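Local coordinates for periplasmic beta-glucosidase (Pseudomonas aeruginosa, PDB 6R5O), which probably hydrolyses beta-D-glucosides in the periplasm, releasing beta-D-glucose from their non-reducing ends as a glycoside hydrolase of family 3, at residues A[656-661]-A[720-725]; A[511-516]-A[530-535]. The protein carries 1 engineered substitution. All coordinates share one frame; numbering follows the deposited sequence.

Contact 1 of 2, residues A[656-661]-A[720-725]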
ATOM      1  N   GLN A 656     -17.491  -5.977 -22.981  1.00 49.96           N
ATOM      2  CA  GLN A 656     -16.067  -6.003 -22.540  1.00 49.28           C
ATOM      3  C   GLN A 656     -15.511  -7.423 -22.659  1.00 43.03           C
ATOM      4  O   GLN A 656     -16.241  -8.382 -22.320  1.00 37.35           O
ATOM      5  CB  GLN A 656     -15.938  -5.506 -21.101  1.00 51.78           C
ATOM      6  CG  GLN A 656     -16.178  -4.016 -20.940  1.00 54.33           C
ATOM      7  CD  GLN A 656     -16.849  -3.688 -19.628  1.00 57.02           C
ATOM      8  OE1 GLN A 656     -16.463  -4.166 -18.560  1.00 59.20           O
ATOM      9  NE2 GLN A 656     -17.875  -2.863 -19.704  1.00 58.59           N
ATOM     10  N   LEU A 657     -14.261  -7.524 -23.120  1.00 42.21           N
ATOM     11  CA  LEU A 657     -13.532  -8.799 -23.343  1.00 46.68           C
ATOM     12  C   LEU A 657     -12.396  -8.904 -22.329  1.00 48.48           C
ATOM     13  O   LEU A 657     -11.471  -8.053 -22.384  1.00 47.44           O
ATOM     14  CB  LEU A 657     -12.965  -8.824 -24.763  1.00 48.93           C
ATOM     15  CG  LEU A 657     -12.104 -10.041 -25.094  1.00 50.15           C
ATOM     16  CD1 LEU A 657     -12.964 -11.190 -25.631  1.00 46.64           C
ATOM     17  CD2 LEU A 657     -10.995  -9.656 -26.066  1.00 51.06           C
ATOM     18  N   TYR A 658     -12.467  -9.923 -21.469  1.00 47.60           N
ATOM     19  CA  TYR A 658     -11.452 -10.228 -20.432  1.00 43.82           C
ATOM     20  C   TYR A 658     -10.784 -11.555 -20.775  1.00 41.81           C
ATOM     21  O   TYR A 658     -11.487 -12.468 -21.268  1.00 35.43           O
ATOM     22  CB  TYR A 658     -12.089 -10.229 -19.043  1.00 42.83           C
ATOM     23  CG  TYR A 658     -12.604  -8.878 -18.617  1.00 43.24           C
ATOM     24  CD1 TYR A 658     -11.741  -7.888 -18.164  1.00 39.01           C
ATOM     25  CD2 TYR A 658     -13.958  -8.578 -18.690  1.00 42.39           C
ATOM     26  CE1 TYR A 658     -12.212  -6.645 -17.772  1.00 38.71           C
ATOM     27  CE2 TYR A 658     -14.442  -7.334 -18.312  1.00 40.91           C
ATOM     28  CZ  TYR A 658     -13.566  -6.358 -17.860  1.00 40.44           C
ATOM     29  OH  TYR A 658     -14.043  -5.124 -17.495  1.00 42.99           O
ATOM     30  N   LEU A 659      -9.466 -11.614 -20.554  1.00 44.69           N
ATOM     31  CA  LEU A 659      -8.616 -12.819 -20.755  1.00 46.71           C
ATOM     32  C   LEU A 659      -8.008 -13.255 -19.418  1.00 41.66           C
ATOM     33  O   LEU A 659      -7.650 -12.373 -18.607  1.00 38.89           O
ATOM     34  CB  LEU A 659      -7.515 -12.504 -21.776  1.00 51.11           C
ATOM     35  CG  LEU A 659      -7.806 -13.006 -23.191  1.00 55.72           C
ATOM     36  CD1 LEU A 659      -6.805 -12.448 -24.192  1.00 56.01           C
ATOM     37  CD2 LEU A 659      -7.815 -14.530 -23.242  1.00 57.58           C
ATOM     38  N   GLN A 660      -7.885 -14.563 -19.214  1.00 38.80           N
ATOM     39  CA  GLN A 660      -7.100 -15.154 -18.100  1.00 41.66           C
ATOM     40  C   GLN A 660      -6.168 -16.250 -18.637  1.00 40.60           C
ATOM     41  O   GLN A 660      -6.650 -17.101 -19.433  1.00 38.22           O
ATOM     42  CB  GLN A 660      -8.003 -15.738 -17.005  1.00 43.77           C
ATOM     43  CG  GLN A 660      -7.241 -15.999 -15.711  1.00 44.57           C
ATOM     44  CD  GLN A 660      -7.964 -16.856 -14.709  1.00 48.28           C
ATOM     45  OE1 GLN A 660      -9.073 -17.340 -14.942  1.00 52.46           O
ATOM     46  NE2 GLN A 660      -7.318 -17.048 -13.570  1.00 51.26           N
ATOM     47  N   ASP A 661      -4.906 -16.220 -18.184  1.00 37.35           N
ATOM     48  CA  ASP A 661      -3.858 -17.258 -18.391  1.00 38.52           C
ATOM     49  C   ASP A 661      -3.736 -18.065 -17.096  1.00 37.42           C
ATOM     50  O   ASP A 661      -2.958 -17.722 -16.206  1.00 38.71           O
ATOM     51  CB  ASP A 661      -2.546 -16.589 -18.816  1.00 40.22           C
ATOM     52  CG  ASP A 661      -1.426 -17.524 -19.237  1.00 41.59           C
ATOM     53  OD1 ASP A 661      -1.683 -18.751 -19.330  1.00 39.36           O
ATOM     54  OD2 ASP A 661      -0.293 -17.000 -19.489  1.00 42.41           O
ATOM     55  N   LEU A 720     -20.825  -7.331 -19.437  1.00 49.70           N
ATOM     56  CA  LEU A 720     -21.112  -5.874 -19.396  1.00 49.04           C
ATOM     57  C   LEU A 720     -20.402  -5.217 -18.199  1.00 47.71           C
ATOM     58  O   LEU A 720     -20.501  -3.983 -18.072  1.00 42.39           O
ATOM     59  CB  LEU A 720     -22.634  -5.688 -19.350  1.00 48.11           C
ATOM     60  CG  LEU A 720     -23.409  -6.429 -20.441  1.00 49.13           C
ATOM     61  CD1 LEU A 720     -24.908  -6.260 -20.264  1.00 50.19           C
ATOM     62  CD2 LEU A 720     -22.971  -5.971 -21.828  1.00 50.56           C
ATOM     63  N   ASP A 721     -19.696  -5.999 -17.373  1.00 49.72           N
ATOM     64  CA  ASP A 721     -18.738  -5.506 -16.337  1.00 50.67           C
ATOM     65  C   ASP A 721     -17.749  -6.625 -15.969  1.00 47.91           C
ATOM     66  O   ASP A 721     -18.000  -7.807 -16.333  1.00 46.63           O
ATOM     67  CB  ASP A 721     -19.461  -4.949 -15.099  1.00 49.88           C
ATOM     68  CG  ASP A 721     -20.280  -5.955 -14.299  1.00 51.01           C
ATOM     69  OD1 ASP A 721     -20.355  -7.132 -14.700  1.00 56.48           O
ATOM     70  OD2 ASP A 721     -20.858  -5.551 -13.288  1.00 52.95           O
ATOM     71  N   SER A 722     -16.672  -6.269 -15.262  1.00 44.23           N
ATOM     72  CA  SER A 722     -15.590  -7.200 -14.849  1.00 42.29           C
ATOM     73  C   SER A 722     -16.153  -8.284 -13.921  1.00 42.85           C
ATOM     74  O   SER A 722     -15.577  -9.387 -13.865  1.00 42.97           O
ATOM     75  CB  SER A 722     -14.441  -6.462 -14.215  1.00 41.85           C
ATOM     76  OG  SER A 722     -14.883  -5.624 -13.167  1.00 40.87           O
ATOM     77  N   ALA A 723     -17.249  -7.975 -13.230  1.00 46.57           N
ATOM     78  CA  ALA A 723     -17.920  -8.857 -12.257  1.00 50.45           C
ATOM     79  C   ALA A 723     -18.655  -9.953 -13.021  1.00 56.87           C
ATOM     80  O   ALA A 723     -18.036 -10.997 -13.266  1.00 65.34           O
ATOM     81  CB  ALA A 723     -18.846  -8.042 -11.391  1.00 50.87           C
ATOM     82  N   GLN A 724     -19.908  -9.705 -13.405  1.00 66.66           N
ATOM     83  CA  GLN A 724     -20.750 -10.719 -14.091  1.00 72.63           C
ATOM     84  C   GLN A 724     -20.145 -11.015 -15.465  1.00 76.25           C
ATOM     85  O   GLN A 724     -19.672 -10.059 -16.112  1.00 71.72           O
ATOM     86  CB  GLN A 724     -22.193 -10.253 -14.241  1.00 75.02           C
ATOM     87  CG  GLN A 724     -23.105 -11.401 -14.634  1.00 79.74           C
ATOM     88  CD  GLN A 724     -24.251 -11.512 -13.663  1.00 85.99           C
ATOM     89  OE1 GLN A 724     -25.097 -10.623 -13.572  1.00 94.67           O
ATOM     90  NE2 GLN A 724     -24.276 -12.608 -12.918  1.00 80.37           N
ATOM     91  N   THR A 725     -20.148 -12.288 -15.877  1.00 82.27           N
ATOM     92  CA  THR A 725     -19.474 -12.790 -17.106  1.00 75.63           C
ATOM     93  C   THR A 725     -19.841 -14.258 -17.360  1.00 69.80           C
ATOM     94  O   THR A 725     -20.375 -14.922 -16.448  1.00 69.07           O
ATOM     95  CB  THR A 725     -17.944 -12.668 -17.007  1.00 73.38           C
ATOM     96  OG1 THR A 725     -17.515 -13.136 -15.724  1.00 66.63           O
ATOM     97  CG2 THR A 725     -17.446 -11.255 -17.230  1.00 71.17           C
TER
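Gln656 reaches the loop 720-725 through its carboxamide, whose two ends meet different residues. On the nitrogen side NE2 gives a weak, strongly bent hydrogen bond to Leu720 O, 3.3 Å away with an N-H...O angle of 121°. The same nitrogen bonds weakly to Val654 O, and Lys562 NZ is a second donor to Leu720 O. The amide oxygen of Gln656, OE1, comes against the backbone of the next loop residue, 3.5 Å from Asp721 CA. A bend in the middle of the glutamine side chain (chi2 146°) turns the amide toward the loop.

The turn of that amide is set mainly by Tyr658, two residues on along the same face of the strand: Tyr658 OH donates to Gln656 OE1 over 2.8 Å, tilted 18° from the carbonyl plane. Strand 651-660 belongs to the sheet of the fibronectin type III-like domain and runs antiparallel to strand 712-719; the loop 720-725 leads from that neighbour into strand 726-732. Backbone pairing links Gln656 to Gly719 and Tyr658 to Phe717; past Gly719 the partner chain leaves the strand, and the Gln656 and Tyr658 side chains reach over to the loop.

Tyr658 lays the hydroxyl end of its ring against Ser722. The CB of Ser722 is 3.6 Å from Tyr658 OH, and Ser722 CA lies 3.7 Å from Tyr658 CZ, approaching the ring obliquely. The serine hydroxyl itself is engaged away from the tyrosine, on Phe610 O.

Contact 2 of 2, residues A[511-516]-A[530-535]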
ATOM      1  N   LYS A 511     -39.126  11.165   1.796  1.00 64.92           N
ATOM      2  CA  LYS A 511     -39.213  11.708   0.407  1.00 68.06           C
ATOM      3  C   LYS A 511     -38.227  10.984  -0.510  1.00 63.94           C
ATOM      4  O   LYS A 511     -37.036  10.978  -0.223  1.00 61.39           O
ATOM      5  CB  LYS A 511     -38.903  13.214   0.382  1.00 65.59           C
ATOM      6  CG  LYS A 511     -39.908  14.099   1.108  1.00 67.01           C
ATOM      7  CD  LYS A 511     -41.168  14.366   0.312  1.00 67.65           C
ATOM      8  CE  LYS A 511     -42.156  15.264   1.024  1.00 70.69           C
ATOM      9  NZ  LYS A 511     -43.385  15.463   0.218  1.00 72.24           N
ATOM     10  N   PRO A 512     -38.659  10.402  -1.659  1.00 56.78           N
ATOM     11  CA  PRO A 512     -37.715   9.890  -2.654  1.00 53.41           C
ATOM     12  C   PRO A 512     -36.481  10.796  -2.831  1.00 47.47           C
ATOM     13  O   PRO A 512     -36.629  12.011  -2.854  1.00 41.33           O
ATOM     14  CB  PRO A 512     -38.547   9.822  -3.942  1.00 53.95           C
ATOM     15  CG  PRO A 512     -39.998   9.690  -3.488  1.00 53.83           C
ATOM     16  CD  PRO A 512     -40.062  10.206  -2.065  1.00 53.89           C
ATOM     17  N   LEU A 513     -35.294  10.186  -2.926  1.00 46.22           N
ATOM     18  CA  LEU A 513     -33.975  10.874  -2.863  1.00 45.95           C
ATOM     19  C   LEU A 513     -33.105  10.442  -4.044  1.00 46.69           C
ATOM     20  O   LEU A 513     -32.865   9.223  -4.192  1.00 55.61           O
ATOM     21  CB  LEU A 513     -33.289  10.531  -1.535  1.00 47.01           C
ATOM     22  CG  LEU A 513     -32.002  11.298  -1.231  1.00 46.36           C
ATOM     23  CD1 LEU A 513     -32.257  12.795  -1.134  1.00 47.43           C
ATOM     24  CD2 LEU A 513     -31.373  10.786   0.046  1.00 46.01           C
ATOM     25  N   VAL A 514     -32.635  11.411  -4.828  1.00 44.95           N
ATOM     26  CA  VAL A 514     -31.678  11.218  -5.956  1.00 45.07           C
ATOM     27  C   VAL A 514     -30.342  11.863  -5.572  1.00 48.01           C
ATOM     28  O   VAL A 514     -30.314  13.094  -5.277  1.00 50.12           O
ATOM     29  CB  VAL A 514     -32.230  11.803  -7.268  1.00 46.68           C
ATOM     30  CG1 VAL A 514     -31.214  11.716  -8.405  1.00 46.21           C
ATOM     31  CG2 VAL A 514     -33.547  11.148  -7.662  1.00 45.41           C
ATOM     32  N   LEU A 515     -29.285  11.048  -5.555  1.00 49.56           N
ATOM     33  CA  LEU A 515     -27.900  11.487  -5.256  1.00 48.33           C
ATOM     34  C   LEU A 515     -27.187  11.790  -6.568  1.00 44.51           C
ATOM     35  O   LEU A 515     -27.050  10.881  -7.392  1.00 47.74           O
ATOM     36  CB  LEU A 515     -27.166  10.404  -4.461  1.00 52.57           C
ATOM     37  CG  LEU A 515     -27.620  10.246  -3.007  1.00 57.60           C
ATOM     38  CD1 LEU A 515     -26.824   9.156  -2.308  1.00 62.18           C
ATOM     39  CD2 LEU A 515     -27.504  11.548  -2.227  1.00 59.96           C
ATOM     40  N   VAL A 516     -26.813  13.051  -6.745  1.00 42.64           N
ATOM     41  CA  VAL A 516     -25.901  13.539  -7.811  1.00 45.01           C
ATOM     42  C   VAL A 516     -24.540  13.760  -7.147  1.00 42.59           C
ATOM     43  O   VAL A 516     -24.463  14.618  -6.262  1.00 44.96           O
ATOM     44  CB  VAL A 516     -26.471  14.822  -8.450  1.00 52.81           C
ATOM     45  CG1 VAL A 516     -25.538  15.442  -9.482  1.00 55.64           C
ATOM     46  CG2 VAL A 516     -27.834  14.572  -9.078  1.00 53.01           C
ATOM     47  N   GLU A 530     -27.296   1.699   0.151  1.00 52.75           N
ATOM     48  CA  GLU A 530     -28.369   0.924   0.844  1.00 61.39           C
ATOM     49  C   GLU A 530     -29.585   1.819   1.130  1.00 60.05           C
ATOM     50  O   GLU A 530     -30.684   1.260   1.286  1.00 59.89           O
ATOM     51  CB  GLU A 530     -27.817   0.299   2.122  1.00 66.76           C
ATOM     52  CG  GLU A 530     -28.748  -0.698   2.783  1.00 72.69           C
ATOM     53  CD  GLU A 530     -28.265  -1.104   4.166  1.00 81.26           C
ATOM     54  OE1 GLU A 530     -27.487  -2.084   4.261  1.00 83.81           O
ATOM     55  OE2 GLU A 530     -28.633  -0.414   5.150  1.00 77.36           O
ATOM     56  N   ASN A 531     -29.403   3.145   1.127  1.00 58.64           N
ATOM     57  CA  ASN A 531     -30.408   4.141   1.579  1.00 58.87           C
ATOM     58  C   ASN A 531     -31.021   4.865   0.372  1.00 58.83           C
ATOM     59  O   ASN A 531     -32.194   4.560   0.069  1.00 64.38           O
ATOM     60  CB  ASN A 531     -29.792   5.074   2.623  1.00 58.20           C
ATOM     61  CG  ASN A 531     -29.457   4.324   3.893  1.00 54.74           C
ATOM     62  OD1 ASN A 531     -30.350   3.884   4.607  1.00 59.53           O
ATOM     63  ND2 ASN A 531     -28.178   4.125   4.154  1.00 53.14           N
ATOM     64  N   ALA A 532     -30.278   5.768  -0.284  1.00 55.29           N
ATOM     65  CA  ALA A 532     -30.727   6.577  -1.453  1.00 52.15           C
ATOM     66  C   ALA A 532     -31.474   5.712  -2.485  1.00 50.34           C
ATOM     67  O   ALA A 532     -31.168   4.486  -2.593  1.00 45.28           O
ATOM     68  CB  ALA A 532     -29.557   7.278  -2.100  1.00 50.04           C
ATOM     69  N   ASP A 533     -32.399   6.336  -3.228  1.00 48.64           N
ATOM     70  CA  ASP A 533     -33.331   5.641  -4.155  1.00 50.07           C
ATOM     71  C   ASP A 533     -32.704   5.581  -5.559  1.00 46.44           C
ATOM     72  O   ASP A 533     -33.000   4.626  -6.300  1.00 48.17           O
ATOM     73  CB  ASP A 533     -34.715   6.300  -4.119  1.00 54.61           C
ATOM     74  CG  ASP A 533     -35.507   6.015  -2.847  1.00 59.25           C
ATOM     75  OD1 ASP A 533     -35.591   4.832  -2.458  1.00 61.43           O
ATOM     76  OD2 ASP A 533     -36.048   6.979  -2.257  1.00 63.03           O
ATOM     77  N   ALA A 534     -31.856   6.549  -5.910  1.00 41.50           N
ATOM     78  CA  ALA A 534     -30.998   6.491  -7.112  1.00 39.56           C
ATOM     79  C   ALA A 534     -29.743   7.358  -6.928  1.00 40.65           C
ATOM     80  O   ALA A 534     -29.801   8.359  -6.159  1.00 39.39           O
ATOM     81  CB  ALA A 534     -31.805   6.914  -8.293  1.00 39.69           C
ATOM     82  N   ILE A 535     -28.659   6.979  -7.612  1.00 39.37           N
ATOM     83  CA  ILE A 535     -27.326   7.652  -7.545  1.00 40.80           C
ATOM     84  C   ILE A 535     -26.796   7.853  -8.963  1.00 41.65           C
ATOM     85  O   ILE A 535     -26.785   6.880  -9.723  1.00 45.37           O
ATOM     86  CB  ILE A 535     -26.312   6.841  -6.708  1.00 39.53           C
ATOM     87  CG1 ILE A 535     -26.896   6.379  -5.373  1.00 39.50           C
ATOM     88  CG2 ILE A 535     -25.012   7.617  -6.510  1.00 39.36           C
ATOM     89  CD1 ILE A 535     -26.032   5.351  -4.664  1.00 39.26           C
TER
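Leu513 O is gripped by two successive backbone amides, Asp533 N at 3.1 Å and Ala534 N at 3.3 Å. The first lies in the carbonyl plane; the second bond is weak. The forked grip goes with a helical turn of the backbone at Asp533 (phi/psi -91°/-29°), just before the chain extends into strand 534-537. The aspartate side chain folds back over the same place: with CG beside the backbone N, Asp533 OD2 receives a weak bond from Leu513 N at 3.4 Å and sits against Pro512 CA. The other carboxylate oxygen, OD1, forms a salt bridge with Arg369, so the aspartate ties the start of both strands to the segment after strand 364-368.

Further along, the two segments settle into regular parallel pairing, the join of a beta-alpha-beta unit made by strand 513-518, helix 526-531 and strand 534-537 in the glycosyl hydrolase family 3 C-terminal domain. Leu515 N meets Ala534 O at 2.8 Å and almost straight, 177° at the hydrogen. Val514 CA lends that oxygen a CA-H...O contact as well, and Ile535 CA does likewise for Leu515 O.

On one face of the sheet Leu515 and Ile535 lie side by side and point the same way, Leu515 CB 4.1 Å from Ile535 CG2. Leu515 CD1 also packs against Ala532 CB. Val514 and Ala534 turn to the other face, where both touch the loop beyond strand 364-368, Val514 on Leu372 and Ala534 on Leu373.

The two contacts follow one another along the chain: contact 2 closes at residue 535, well before contact 1 opens at 656. They share no sheet. Contact 2 joins neighbouring parallel strands in the mixed six-stranded sheet of the glycosyl hydrolase family 3 C-terminal domain, whereas contact 1 joins a strand of the mostly antiparallel sheet of the fibronectin type III-like domain to the loop connecting two of its other strands. The centres of contact 1 and contact 2 are about 29 Å apart; the nearest atoms of contact 1 and contact 2 are about 14 Å apart, without touching. Each lies within one domain, but contact 1 also borders the family 3 C-terminal domain, through Lys562 and Phe610.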